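Local coordinates for saframycin Mx1 synthetase B (Legionella pneumophila subsp. pneumophila, PDB 3LNV), which belongs to the ANL clan of AMP-binding enzymes and combines a large AMP-binding part with a smaller C-terminal part in one chain, at residues 210-215 with 236-241; 247-252 with 275-280; 284-289 with 311-316; 347-352 with 370-375; 384-389 with 401-406. One frame throughout, in Å; residues are numbered along the deposited sequence.

Interactions 1, 2 and 3 form one continuous packed region. Trp-214 NE1 of interaction 1 lies 3.2 Å from Trp-252 CD2 of interaction 2, the rings meeting edge to face. Interaction 2 continues into interaction 3, where Ile-278 CD1 touches Phe-313 CZ at 4.0 Å; the centres of the two contacts are about 12 Å apart. Interactions 4 and 5 stand apart from this group, and their nearest atoms are about 10 Å from each other. The bound 5'-O-[(S)-(dodecanoyloxy)(hydroxy)phosphoryl]adenosine relates three of the contacts: it is about 5 Å from the side chain of Ile-211 and about 8 Å from those of Val-374 and Ile-402. Bound pyrophosphate is about 8 Å from the Glu-401 side chain.

Interaction 1: residues 210-215 with 236-241; sequences IIFSWL and QAIMMS
Phe-212 and Ile-238, paired across the two parallel strands of the beta-alpha-beta unit 210-213, 220-233, 236-239, carry the tight, buried part of this contact. Their side chains cross at about a right angle, with Phe-212 CD1 against Ile-238 CG2 at 3.7 Å. With Phe-212 CG placed opposite the backbone N (chi1 -177°), the far end of the ring lies beside selenomethionine Met-240, Phe-212 CZ to Met-240 CG 3.9 Å. The Met-240 chain runs on extended and sets its CE methyl against Trp-214 CB at 3.6 Å. Helix 250-259 covers this face through Tyr-259, His-255 and Trp-252, while helix 220-233 covers the face of Ile-211, Ser-213, Ala-237 and Met-239. The strands are joined by N-H...O=C bonds, among them Ile-238 N to Ile-211 O at 2.8 Å. Ile-238 O takes both the N-H of Ser-213 and a CA-H contact from Phe-212. Ser-213 OG accepts from Leu-215 N in an ST turn.

The beginning of the pair is partly exposed and faces solvent more: Ile-210 and Gln-236 lie side by side, and Ile-210 CD1 lies 3.3 Å from Gln-236 OE1. Beyond the strands, a water donates to Leu-215 O (2.7 Å) and Met-240 O (2.9 Å), bridging backbones that no longer pair directly. Directional backbone bonds thus set the register, while largely apolar packing fills both faces.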
# COMPACT_ATOMS: atom_id res chain seq x y z
N ILE A 210 11.76 12.20 10.81
CA ILE A 210 11.46 10.90 11.43
C ILE A 210 10.20 10.31 10.81
O ILE A 210 9.11 10.88 10.96
CB ILE A 210 11.23 11.03 12.95
CG1 ILE A 210 12.48 11.55 13.63
CG2 ILE A 210 10.84 9.67 13.57
CD1 ILE A 210 13.64 10.67 13.42
N ILE A 211 10.33 9.19 10.11
CA ILE A 211 9.17 8.61 9.44
C ILE A 211 8.62 7.50 10.31
O ILE A 211 9.36 6.59 10.72
CB ILE A 211 9.53 8.03 8.08
CG1 ILE A 211 9.98 9.14 7.12
CG2 ILE A 211 8.31 7.26 7.45
CD1 ILE A 211 10.47 8.59 5.75
N PHE A 212 7.33 7.60 10.64
CA PHE A 212 6.70 6.47 11.32
C PHE A 212 5.75 5.73 10.37
O PHE A 212 5.05 6.34 9.55
CB PHE A 212 5.93 6.88 12.60
CG PHE A 212 5.34 5.70 13.33
CD1 PHE A 212 6.03 5.11 14.39
CD2 PHE A 212 4.11 5.16 12.93
CE1 PHE A 212 5.51 4.01 15.06
CE2 PHE A 212 3.57 4.05 13.61
CZ PHE A 212 4.28 3.47 14.67
N SER A 213 5.70 4.41 10.49
CA SER A 213 4.85 3.63 9.59
C SER A 213 4.33 2.33 10.16
O SER A 213 5.09 1.57 10.76
CB SER A 213 5.59 3.36 8.28
OG SER A 213 4.84 2.51 7.42
N TRP A 214 3.04 2.06 9.95
CA TRP A 214 2.47 0.74 10.25
C TRP A 214 2.12 -0.01 8.95
O TRP A 214 1.56 -1.11 9.00
CB TRP A 214 1.20 0.84 11.12
CG TRP A 214 0.11 1.74 10.53
CD1 TRP A 214 -0.12 3.03 10.85
CD2 TRP A 214 -0.84 1.41 9.50
NE1 TRP A 214 -1.15 3.54 10.10
CE2 TRP A 214 -1.62 2.57 9.26
CE3 TRP A 214 -1.10 0.26 8.76
CZ2 TRP A 214 -2.63 2.60 8.33
CZ3 TRP A 214 -2.12 0.29 7.83
CH2 TRP A 214 -2.87 1.46 7.62
N LEU A 215 2.43 0.60 7.81
CA LEU A 215 1.93 0.12 6.53
C LEU A 215 2.60 -1.18 6.12
O LEU A 215 3.78 -1.37 6.40
CB LEU A 215 2.17 1.16 5.42
CG LEU A 215 1.58 2.56 5.61
CD1 LEU A 215 1.94 3.45 4.43
CD2 LEU A 215 0.07 2.50 5.83
N GLN A 236 15.68 8.46 10.14
CA GLN A 236 15.13 7.33 10.89
C GLN A 236 13.77 6.84 10.43
O GLN A 236 12.89 7.64 10.10
CB GLN A 236 14.99 7.72 12.34
CG GLN A 236 16.16 7.41 13.19
CD GLN A 236 15.82 7.68 14.62
OE1 GLN A 236 15.85 8.82 15.06
NE2 GLN A 236 15.44 6.64 15.34
N ALA A 237 13.59 5.52 10.46
CA ALA A 237 12.28 4.95 10.25
C ALA A 237 11.90 4.25 11.52
O ALA A 237 12.73 3.57 12.14
CB ALA A 237 12.29 3.96 9.08
N ILE A 238 10.65 4.42 11.92
CA ILE A 238 10.12 3.76 13.10
C ILE A 238 8.83 3.10 12.67
O ILE A 238 8.01 3.72 11.99
CB ILE A 238 9.88 4.78 14.24
CG1 ILE A 238 11.17 5.55 14.53
CG2 ILE A 238 9.36 4.06 15.50
CD1 ILE A 238 11.13 6.47 15.75
N MSE A 239 8.65 1.84 13.02
CA MSE A 239 7.57 1.04 12.45
C MSE A 239 6.96 0.06 13.44
O MSE A 239 7.58 -0.30 14.45
CB MSE A 239 8.10 0.25 11.27
CG MSE A 239 8.45 1.07 10.05
SE MSE A 239 9.92 0.20 9.06
CE MSE A 239 11.24 0.43 10.49
N MSE A 240 5.73 -0.35 13.13
CA MSE A 240 5.04 -1.47 13.77
C MSE A 240 4.28 -2.23 12.68
O MSE A 240 4.27 -1.81 11.52
CB MSE A 240 4.05 -0.99 14.82
CG MSE A 240 2.88 -0.19 14.23
SE MSE A 240 1.69 0.37 15.68
CE MSE A 240 0.49 1.48 14.63
N SER A 241 3.63 -3.32 13.05
CA SER A 241 2.94 -4.15 12.07
C SER A 241 1.56 -3.59 11.78
O SER A 241 0.93 -2.96 12.64
CB SER A 241 2.81 -5.59 12.57
OG SER A 241 1.85 -5.66 13.61
O HOH W 1 4.66 -2.52 8.72

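Interaction 2: residues 247-252 with 275-280; sequences QNPLSW and VKRIRE
Asn-248 O, in the segment that packs on Arg-277, Ile-278 and Arg-279, is gripped by one residue twice: Ser-251 OG donates at 2.7 Å and Ser-251 N at 2.8 Å, from opposite faces of the carbonyl plane. This fixes the turn that presents Pro-249 and Leu-250 to the other segment. Ile-278 pushes its CD1 methyl against the backbone of Leu-250, 3.5 Å from CA, and the two side chains cross at about a right angle. Arg-277 lies across Pro-249, its CB 3.9 Å from the ring's CG. The bend at chi3 (66°) brings one face of the guanidinium over Pro-249 CD. Its NH2 reaches Gln-247 O through a water that accepts from NH2 at 3.1 Å and donates to the carbonyl at 3.2 Å, while NH1 is held by Tyr-273 and by a salt bridge to Glu-527. Arg-279, bent at chi2 and chi3, brings NH1 at the guanidinium edge to Leu-250 CD2 at 3.4 Å. Apolar and cationic groups thus share one small surface. The contact belongs to a helix-strand-helix succession (250-259, 263-266, 268-277) in the AMP-binding part, the start of the first helix packing on the exit of the second.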
# COMPACT_ATOMS: atom_id res chain seq x y z
N GLN A 247 -5.68 -3.65 15.15
CA GLN A 247 -6.15 -4.09 16.45
C GLN A 247 -6.32 -2.90 17.41
O GLN A 247 -7.16 -2.93 18.31
CB GLN A 247 -5.13 -5.06 17.05
CG GLN A 247 -5.67 -5.93 18.15
CD GLN A 247 -4.56 -6.65 18.89
OE1 GLN A 247 -3.43 -6.15 19.00
NE2 GLN A 247 -4.87 -7.83 19.43
N ASN A 248 -5.51 -1.87 17.22
CA ASN A 248 -5.49 -0.73 18.13
C ASN A 248 -5.00 0.52 17.43
O ASN A 248 -3.88 0.94 17.65
CB ASN A 248 -4.59 -1.02 19.32
CG ASN A 248 -4.74 0.02 20.41
OD1 ASN A 248 -5.76 0.70 20.51
ND2 ASN A 248 -3.72 0.14 21.23
N PRO A 249 -5.85 1.12 16.61
CA PRO A 249 -5.51 2.27 15.75
C PRO A 249 -4.80 3.33 16.58
O PRO A 249 -3.86 3.97 16.11
CB PRO A 249 -6.87 2.80 15.29
CG PRO A 249 -7.85 1.73 15.56
CD PRO A 249 -7.28 0.78 16.56
N LEU A 250 -5.27 3.52 17.81
CA LEU A 250 -4.69 4.50 18.72
C LEU A 250 -3.17 4.42 18.84
O LEU A 250 -2.49 5.44 19.06
CB LEU A 250 -5.32 4.35 20.11
CG LEU A 250 -4.76 5.23 21.23
CD1 LEU A 250 -4.73 6.70 20.84
CD2 LEU A 250 -5.62 5.02 22.48
N SER A 251 -2.62 3.22 18.68
CA SER A 251 -1.17 3.05 18.79
C SER A 251 -0.42 3.90 17.74
O SER A 251 0.66 4.42 18.01
CB SER A 251 -0.76 1.57 18.72
OG SER A 251 -1.19 0.96 17.51
N TRP A 252 -1.01 4.05 16.56
CA TRP A 252 -0.40 4.90 15.54
C TRP A 252 -0.10 6.29 16.14
O TRP A 252 1.01 6.84 16.03
CB TRP A 252 -1.33 5.02 14.33
CG TRP A 252 -0.75 5.73 13.10
CD1 TRP A 252 0.57 6.03 12.87
CD2 TRP A 252 -1.48 6.18 11.95
NE1 TRP A 252 0.70 6.63 11.64
CE2 TRP A 252 -0.54 6.75 11.06
CE3 TRP A 252 -2.84 6.16 11.58
CZ2 TRP A 252 -0.91 7.29 9.81
CZ3 TRP A 252 -3.21 6.71 10.34
CH2 TRP A 252 -2.24 7.26 9.47
N VAL A 275 -10.83 7.76 13.50
CA VAL A 275 -12.00 8.51 13.94
C VAL A 275 -13.04 7.53 14.48
O VAL A 275 -13.53 7.68 15.60
CB VAL A 275 -12.57 9.38 12.81
CG1 VAL A 275 -13.86 10.07 13.26
CG2 VAL A 275 -11.55 10.43 12.39
N LYS A 276 -13.34 6.51 13.71
CA LYS A 276 -14.38 5.55 14.07
C LYS A 276 -14.11 4.84 15.40
O LYS A 276 -15.03 4.71 16.23
CB LYS A 276 -14.57 4.53 12.95
CG LYS A 276 -15.86 3.72 13.07
CD LYS A 276 -16.93 4.21 12.12
CE LYS A 276 -18.29 3.62 12.50
NZ LYS A 276 -19.32 4.67 12.49
N ARG A 277 -12.87 4.41 15.62
CA ARG A 277 -12.55 3.56 16.77
C ARG A 277 -11.96 4.22 18.02
O ARG A 277 -11.99 3.62 19.09
CB ARG A 277 -11.62 2.42 16.35
CG ARG A 277 -12.32 1.38 15.52
CD ARG A 277 -11.54 0.10 15.47
NE ARG A 277 -11.45 -0.56 16.77
CZ ARG A 277 -11.04 -1.82 16.90
NH1 ARG A 277 -10.72 -2.52 15.82
NH2 ARG A 277 -10.97 -2.38 18.10
N ILE A 278 -11.39 5.41 17.88
CA ILE A 278 -10.74 6.01 19.03
C ILE A 278 -11.71 6.92 19.79
O ILE A 278 -12.20 7.90 19.24
CB ILE A 278 -9.46 6.78 18.64
CG1 ILE A 278 -8.54 5.89 17.80
CG2 ILE A 278 -8.75 7.30 19.88
CD1 ILE A 278 -7.22 6.54 17.45
N ARG A 279 -11.96 6.59 21.05
CA ARG A 279 -12.88 7.37 21.89
C ARG A 279 -12.19 8.58 22.51
O ARG A 279 -10.98 8.57 22.74
CB ARG A 279 -13.52 6.51 22.99
CG ARG A 279 -12.61 5.48 23.64
CD ARG A 279 -12.13 4.42 22.65
NE ARG A 279 -10.73 4.62 22.30
CZ ARG A 279 -9.95 3.66 21.81
NH1 ARG A 279 -8.67 3.91 21.54
NH2 ARG A 279 -10.45 2.45 21.59
N GLU A 280 -12.97 9.62 22.76
CA GLU A 280 -12.45 10.87 23.29
C GLU A 280 -11.49 10.65 24.46
O GLU A 280 -10.38 11.20 24.47
CB GLU A 280 -13.59 11.79 23.72
CG GLU A 280 -13.30 13.27 23.52
CD GLU A 280 -12.92 13.59 22.09
OE1 GLU A 280 -11.97 14.39 21.89
OE2 GLU A 280 -13.55 13.03 21.16
O HOH W 2 -9.49 -5.05 18.22

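Interaction 3: residues 284-289 with 311-316; sequences EGLDLS and QAFKEF
Leu-288 N donates to Phe-316 O at 2.8 Å, nearly straight (161°) and in the carbonyl plane, tying the 284-289 loop to Phe-316, which follows the short 3-10 segment 314-315. Beside this bond, Phe-316 CB packs on Leu-286 CB at 3.9 Å, and the ring turns its edge to Leu-286 O. The two leucines also reach Phe-313: Leu-286 CD1 comes within 4.0 Å of Phe-313 CE1, and Leu-288 CD2 within 4.0 Å of Phe-313 CB.

A second shell sets these groups. Asp-287 OD1 accepts from Ser-289 N, an Asx turn round Leu-288, and also from Ser-289 OG (2.6 Å). Phe-316 N is bound to Phe-313 O, which fixes the spacing of the two phenylalanines. Farther out, Thr-257 backs both leucines, Leu-253 backs Leu-286 and Phe-313, and Lys-283 makes a cation-pi contact with Phe-313. One directional backbone bond sets the loop against Phe-316, with Asp-287 N also bonded to Thr-257 OG1, while the less specific leucine-phenylalanine packing supplies most of the contact.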
# COMPACT_ATOMS: atom_id res chain seq x y z
N GLU A 284 -6.36 11.37 25.46
CA GLU A 284 -5.59 12.14 26.43
C GLU A 284 -4.13 11.70 26.38
O GLU A 284 -3.85 10.51 26.43
CB GLU A 284 -6.15 11.94 27.84
CG GLU A 284 -5.58 12.92 28.87
CD GLU A 284 -6.24 12.82 30.23
OE1 GLU A 284 -7.21 12.03 30.38
OE2 GLU A 284 -5.80 13.52 31.15
N GLY A 285 -3.22 12.66 26.29
CA GLY A 285 -1.81 12.33 26.23
C GLY A 285 -1.24 12.42 24.82
O GLY A 285 -0.04 12.54 24.61
N LEU A 286 -2.13 12.37 23.83
CA LEU A 286 -1.74 12.58 22.44
C LEU A 286 -1.20 13.99 22.19
O LEU A 286 -1.77 14.98 22.66
CB LEU A 286 -2.91 12.31 21.52
CG LEU A 286 -3.33 10.84 21.40
CD1 LEU A 286 -4.44 10.72 20.37
CD2 LEU A 286 -2.13 9.96 21.03
N ASP A 287 -0.10 14.06 21.45
CA ASP A 287 0.50 15.33 21.05
C ASP A 287 1.09 15.15 19.66
O ASP A 287 2.22 14.67 19.51
CB ASP A 287 1.57 15.79 22.04
CG ASP A 287 2.21 17.11 21.65
OD1 ASP A 287 2.02 17.58 20.50
OD2 ASP A 287 2.91 17.71 22.49
N LEU A 288 0.33 15.58 18.67
CA LEU A 288 0.59 15.30 17.26
C LEU A 288 1.28 16.49 16.57
O LEU A 288 1.42 16.51 15.34
CB LEU A 288 -0.75 15.01 16.57
CG LEU A 288 -1.25 13.56 16.52
CD1 LEU A 288 -0.53 12.63 17.48
CD2 LEU A 288 -2.78 13.42 16.61
N SER A 289 1.71 17.46 17.36
CA SER A 289 2.35 18.66 16.83
C SER A 289 3.59 18.40 15.97
O SER A 289 3.94 19.22 15.14
CB SER A 289 2.71 19.64 17.96
OG SER A 289 3.48 18.99 18.94
N GLN A 311 -11.02 17.36 12.89
CA GLN A 311 -11.79 17.74 14.09
C GLN A 311 -11.69 16.77 15.24
O GLN A 311 -11.84 17.17 16.40
CB GLN A 311 -13.25 18.09 13.80
CG GLN A 311 -13.51 19.61 13.96
CD GLN A 311 -13.72 20.20 12.62
OE1 GLN A 311 -13.23 21.28 12.29
NE2 GLN A 311 -14.44 19.45 11.78
N ALA A 312 -11.43 15.51 14.94
CA ALA A 312 -11.23 14.52 16.01
C ALA A 312 -9.89 14.66 16.74
O ALA A 312 -9.76 14.20 17.88
CB ALA A 312 -11.37 13.12 15.46
N PHE A 313 -8.90 15.28 16.11
CA PHE A 313 -7.57 15.35 16.73
C PHE A 313 -6.91 16.72 16.77
O PHE A 313 -5.77 16.84 17.21
CB PHE A 313 -6.63 14.30 16.12
CG PHE A 313 -7.12 12.89 16.29
CD1 PHE A 313 -6.92 12.21 17.47
CD2 PHE A 313 -7.81 12.26 15.26
CE1 PHE A 313 -7.41 10.92 17.63
CE2 PHE A 313 -8.29 10.98 15.41
CZ PHE A 313 -8.09 10.30 16.60
N LYS A 314 -7.61 17.76 16.33
CA LYS A 314 -7.01 19.09 16.37
C LYS A 314 -6.71 19.52 17.81
O LYS A 314 -5.77 20.30 18.06
CB LYS A 314 -7.93 20.10 15.68
CG LYS A 314 -9.27 20.29 16.37
CD LYS A 314 -10.11 21.31 15.61
CE LYS A 314 -11.22 21.89 16.50
NZ LYS A 314 -12.15 22.77 15.74
N GLU A 315 -7.50 19.03 18.76
CA GLU A 315 -7.31 19.44 20.14
C GLU A 315 -6.09 18.75 20.73
O GLU A 315 -5.72 18.97 21.88
CB GLU A 315 -8.60 19.20 20.97
CG GLU A 315 -9.84 19.84 20.31
CD GLU A 315 -11.07 19.96 21.21
OE1 GLU A 315 -11.61 21.08 21.33
OE2 GLU A 315 -11.50 18.93 21.79
N PHE A 316 -5.44 17.93 19.90
CA PHE A 316 -4.28 17.17 20.34
C PHE A 316 -3.06 17.43 19.47
O PHE A 316 -2.18 16.59 19.34
CB PHE A 316 -4.60 15.67 20.38
CG PHE A 316 -5.77 15.33 21.27
CD1 PHE A 316 -5.58 15.07 22.62
CD2 PHE A 316 -7.06 15.30 20.75
CE1 PHE A 316 -6.65 14.77 23.44
CE2 PHE A 316 -8.15 15.00 21.57
CZ PHE A 316 -7.93 14.73 22.93

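Interaction 4: residues 347-352 with 370-375; sequences TLTLAK and SYKLVS
Leu-350 lies over one face of the Tyr-371 ring: its CB is 4.1 Å from the ring centroid and 22° off the normal, a CH-pi contact displaced toward the rim. Tyr-371 CG sits between its backbone N and carbonyl carbon (chi1 60°), which swings the ring over the partner strand. His-498 also stacks on this ring. At its tip Leu-350 turns CD2 to Leu-373 CD1, 3.6 Å away, and these two side chains cross at about a right angle.

Thr-347, Thr-349 and Lys-372 occupy the other face. The lysine folds back at chi3 and chi4, placing NZ 3.3 Å from Thr-347 OG1 and 3.5 Å from Thr-349 OG1; Thr-349 OG1 is hydrogen-bonded to Asp-365. Packing is tightest where Thr-349 CG2 presses on Ser-370 CB at 3.4 Å. Between the faces, Leu-348 exchanges paired N-H...O bonds with Leu-373, and Leu-350 does so with Tyr-371; Leu-373 N to Leu-348 O measures 2.8 Å. Leu-348 and Leu-373 rest on Tyr-452 and Phe-445 of the neighbouring sheet. The whole is a twisted two-stranded antiparallel ribbon, its strands 149° apart in direction and joined by a long connection without regular helix or strand.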
# COMPACT_ATOMS: atom_id res chain seq x y z
N THR A 347 -9.40 21.50 -3.32
CA THR A 347 -10.54 20.74 -3.78
C THR A 347 -11.20 21.45 -4.97
O THR A 347 -10.95 22.63 -5.22
CB THR A 347 -11.61 20.54 -2.67
OG1 THR A 347 -12.22 21.80 -2.35
CG2 THR A 347 -11.02 19.90 -1.43
N LEU A 348 -12.03 20.72 -5.71
CA LEU A 348 -12.84 21.34 -6.76
C LEU A 348 -14.26 20.80 -6.58
O LEU A 348 -14.43 19.68 -6.10
CB LEU A 348 -12.29 21.05 -8.16
CG LEU A 348 -11.01 21.76 -8.66
CD1 LEU A 348 -10.51 21.13 -9.95
CD2 LEU A 348 -11.19 23.29 -8.87
N THR A 349 -15.26 21.61 -6.92
CA THR A 349 -16.65 21.15 -6.89
C THR A 349 -17.19 20.93 -8.30
O THR A 349 -17.18 21.84 -9.13
CB THR A 349 -17.57 22.11 -6.08
OG1 THR A 349 -17.09 22.21 -4.73
CG2 THR A 349 -19.02 21.58 -6.06
N LEU A 350 -17.62 19.70 -8.56
CA LEU A 350 -18.21 19.35 -9.85
C LEU A 350 -19.73 19.27 -9.73
O LEU A 350 -20.26 18.93 -8.67
CB LEU A 350 -17.64 18.02 -10.36
CG LEU A 350 -16.28 18.10 -11.05
CD1 LEU A 350 -15.25 18.82 -10.18
CD2 LEU A 350 -15.78 16.71 -11.46
N ALA A 351 -20.42 19.60 -10.82
CA ALA A 351 -21.88 19.46 -10.91
C ALA A 351 -22.26 17.98 -10.98
O ALA A 351 -21.43 17.13 -11.30
CB ALA A 351 -22.40 20.20 -12.13
N LYS A 352 -23.52 17.67 -10.69
CA LYS A 352 -23.95 16.27 -10.68
C LYS A 352 -23.84 15.62 -12.04
O LYS A 352 -23.47 14.45 -12.14
CB LYS A 352 -25.39 16.10 -10.17
CG LYS A 352 -25.60 14.72 -9.54
CD LYS A 352 -26.98 14.16 -9.84
CE LYS A 352 -27.10 12.72 -9.32
NZ LYS A 352 -28.13 11.94 -10.07
N SER A 370 -24.00 18.61 -6.28
CA SER A 370 -22.56 18.70 -6.49
C SER A 370 -21.74 17.75 -5.61
O SER A 370 -22.26 17.18 -4.64
CB SER A 370 -22.10 20.15 -6.28
OG SER A 370 -22.37 20.57 -4.96
N TYR A 371 -20.48 17.56 -5.96
CA TYR A 371 -19.55 16.74 -5.17
C TYR A 371 -18.13 17.30 -5.30
O TYR A 371 -17.81 18.00 -6.28
CB TYR A 371 -19.63 15.27 -5.58
CG TYR A 371 -19.29 14.97 -7.03
CD1 TYR A 371 -20.21 15.17 -8.05
CD2 TYR A 371 -18.03 14.46 -7.38
CE1 TYR A 371 -19.90 14.89 -9.38
CE2 TYR A 371 -17.71 14.18 -8.71
CZ TYR A 371 -18.64 14.39 -9.70
OH TYR A 371 -18.31 14.10 -11.02
N LYS A 372 -17.29 17.02 -4.31
CA LYS A 372 -15.95 17.61 -4.24
C LYS A 372 -14.88 16.59 -4.54
O LYS A 372 -14.93 15.45 -4.07
CB LYS A 372 -15.68 18.19 -2.85
CG LYS A 372 -16.73 19.17 -2.37
CD LYS A 372 -16.43 19.61 -0.95
CE LYS A 372 -15.19 20.49 -0.92
NZ LYS A 372 -15.48 21.77 -1.61
N LEU A 373 -13.90 17.00 -5.34
CA LEU A 373 -12.74 16.17 -5.61
C LEU A 373 -11.53 16.81 -4.95
O LEU A 373 -11.39 18.03 -4.96
CB LEU A 373 -12.53 16.01 -7.12
CG LEU A 373 -13.65 15.19 -7.78
CD1 LEU A 373 -13.43 15.08 -9.27
CD2 LEU A 373 -13.74 13.80 -7.12
N VAL A 374 -10.68 15.99 -4.34
CA VAL A 374 -9.44 16.51 -3.76
C VAL A 374 -8.34 16.38 -4.80
O VAL A 374 -8.33 15.41 -5.54
CB VAL A 374 -9.06 15.74 -2.48
CG1 VAL A 374 -7.73 16.25 -1.90
CG2 VAL A 374 -10.18 15.81 -1.43
N SER A 375 -7.46 17.38 -4.87
CA SER A 375 -6.25 17.33 -5.70
C SER A 375 -5.24 16.31 -5.15
O SER A 375 -5.05 16.24 -3.96
CB SER A 375 -5.55 18.68 -5.72
OG SER A 375 -4.28 18.57 -6.36

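Interaction 5: residues 384-389 with 401-406; sequences KIIDPD and EIWVQS
An antiparallel strand pair, part of the sheet that includes strands 438-440, 442-447 and 450-456, brings Ile-386 over the indole of Trp-403. Ile-386 CB stands 3.8 Å from the centroid of the five-membered ring and only 6° off its normal, a centred CH-pi contact. The indole's NE1 donates within its ring plane to Glu-401 OE1 at 3.0 Å, reaching that oxygen from above the carboxylate plane. OE1 also forms a salt bridge with Arg-439, OE2 takes the N-H of Gly-441, and Pro-388 CB touches OE1 at 3.8 Å.

On the opposite face Ile-385 and Ile-402 lie side by side, Ile-385 CD1 to Ile-402 CG1 3.7 Å, against Leu-451. Lys-384 and Trp-403 exchange two backbone bonds; Ile-386 and Glu-401 do the same, the latter pair including a nearly straight bond from Ile-386 N to Glu-401 O (2.8 Å, 172°). An indole N-H, a backbone N-H and a guanidinium thus hold the buried carboxylate in place, and the NE1 bond in turn limits rotation of the indole.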
# COMPACT_ATOMS: atom_id res chain seq x y z
N LYS A 384 0.66 13.19 -18.51
CA LYS A 384 -0.17 13.68 -19.61
C LYS A 384 -1.55 13.01 -19.54
O LYS A 384 -1.64 11.83 -19.18
CB LYS A 384 0.50 13.44 -20.98
CG LYS A 384 1.73 14.38 -21.24
CD LYS A 384 1.81 14.78 -22.70
CE LYS A 384 3.17 15.33 -23.10
NZ LYS A 384 3.52 16.52 -22.29
N ILE A 385 -2.60 13.75 -19.83
CA ILE A 385 -3.96 13.21 -19.79
C ILE A 385 -4.29 12.88 -21.23
O ILE A 385 -4.32 13.77 -22.09
CB ILE A 385 -4.98 14.21 -19.17
CG1 ILE A 385 -4.57 14.62 -17.74
CG2 ILE A 385 -6.39 13.65 -19.15
CD1 ILE A 385 -4.42 13.43 -16.77
N ILE A 386 -4.46 11.60 -21.52
CA ILE A 386 -4.61 11.16 -22.90
C ILE A 386 -5.85 10.30 -23.12
O ILE A 386 -6.21 9.49 -22.28
CB ILE A 386 -3.36 10.40 -23.34
CG1 ILE A 386 -2.17 11.35 -23.26
CG2 ILE A 386 -3.53 9.92 -24.77
CD1 ILE A 386 -0.89 10.70 -23.16
N ASP A 387 -6.50 10.48 -24.27
CA ASP A 387 -7.70 9.71 -24.58
C ASP A 387 -7.30 8.27 -24.85
O ASP A 387 -6.44 8.00 -25.68
CB ASP A 387 -8.40 10.34 -25.79
CG ASP A 387 -9.68 9.61 -26.18
OD1 ASP A 387 -10.73 10.29 -26.24
OD2 ASP A 387 -9.64 8.39 -26.44
N PRO A 388 -7.89 7.32 -24.12
CA PRO A 388 -7.38 5.95 -24.15
C PRO A 388 -7.76 5.22 -25.43
O PRO A 388 -7.30 4.11 -25.69
CB PRO A 388 -8.08 5.26 -22.97
CG PRO A 388 -9.22 6.15 -22.57
CD PRO A 388 -9.09 7.48 -23.27
N ASP A 389 -8.63 5.84 -26.22
CA ASP A 389 -9.09 5.22 -27.45
C ASP A 389 -8.42 5.85 -28.66
O ASP A 389 -7.91 5.15 -29.53
CB ASP A 389 -10.62 5.28 -27.57
CG ASP A 389 -11.31 4.34 -26.62
OD1 ASP A 389 -11.01 3.13 -26.66
OD2 ASP A 389 -12.14 4.79 -25.81
N GLU A 401 -7.12 9.23 -19.77
CA GLU A 401 -6.21 8.34 -19.03
C GLU A 401 -4.94 9.05 -18.57
O GLU A 401 -4.35 9.84 -19.31
CB GLU A 401 -5.82 7.11 -19.86
CG GLU A 401 -5.12 6.02 -19.00
CD GLU A 401 -4.73 4.79 -19.81
OE1 GLU A 401 -4.77 4.86 -21.06
OE2 GLU A 401 -4.33 3.77 -19.20
N ILE A 402 -4.52 8.77 -17.36
CA ILE A 402 -3.30 9.35 -16.84
C ILE A 402 -2.12 8.57 -17.43
O ILE A 402 -2.02 7.36 -17.24
CB ILE A 402 -3.33 9.32 -15.30
CG1 ILE A 402 -4.45 10.24 -14.82
CG2 ILE A 402 -1.99 9.75 -14.71
CD1 ILE A 402 -4.93 9.93 -13.39
N TRP A 403 -1.29 9.25 -18.20
CA TRP A 403 -0.08 8.64 -18.77
C TRP A 403 1.12 9.28 -18.07
O TRP A 403 1.12 10.48 -17.82
CB TRP A 403 0.02 8.89 -20.28
CG TRP A 403 -0.88 8.06 -21.13
CD1 TRP A 403 -2.07 7.48 -20.77
CD2 TRP A 403 -0.66 7.69 -22.50
NE1 TRP A 403 -2.59 6.76 -21.83
CE2 TRP A 403 -1.76 6.89 -22.91
CE3 TRP A 403 0.36 7.96 -23.43
CZ2 TRP A 403 -1.87 6.37 -24.20
CZ3 TRP A 403 0.24 7.43 -24.72
CH2 TRP A 403 -0.86 6.64 -25.09
N VAL A 404 2.15 8.49 -17.80
CA VAL A 404 3.26 8.93 -16.95
C VAL A 404 4.58 8.66 -17.66
O VAL A 404 4.75 7.63 -18.31
CB VAL A 404 3.26 8.16 -15.62
CG1 VAL A 404 4.44 8.60 -14.74
CG2 VAL A 404 1.94 8.35 -14.90
N GLN A 405 5.51 9.59 -17.55
CA GLN A 405 6.81 9.42 -18.19
C GLN A 405 7.89 9.95 -17.25
O GLN A 405 7.79 11.08 -16.78
CB GLN A 405 6.80 10.13 -19.55
CG GLN A 405 8.01 9.91 -20.43
CD GLN A 405 8.89 11.15 -20.48
OE1 GLN A 405 9.45 11.57 -19.46
NE2 GLN A 405 9.02 11.75 -21.67
N SER A 406 8.87 9.10 -16.93
CA SER A 406 10.06 9.50 -16.16
C SER A 406 11.03 8.33 -15.94
O SER A 406 10.76 7.20 -16.35
CB SER A 406 9.70 10.12 -14.82
OG SER A 406 9.57 9.12 -13.82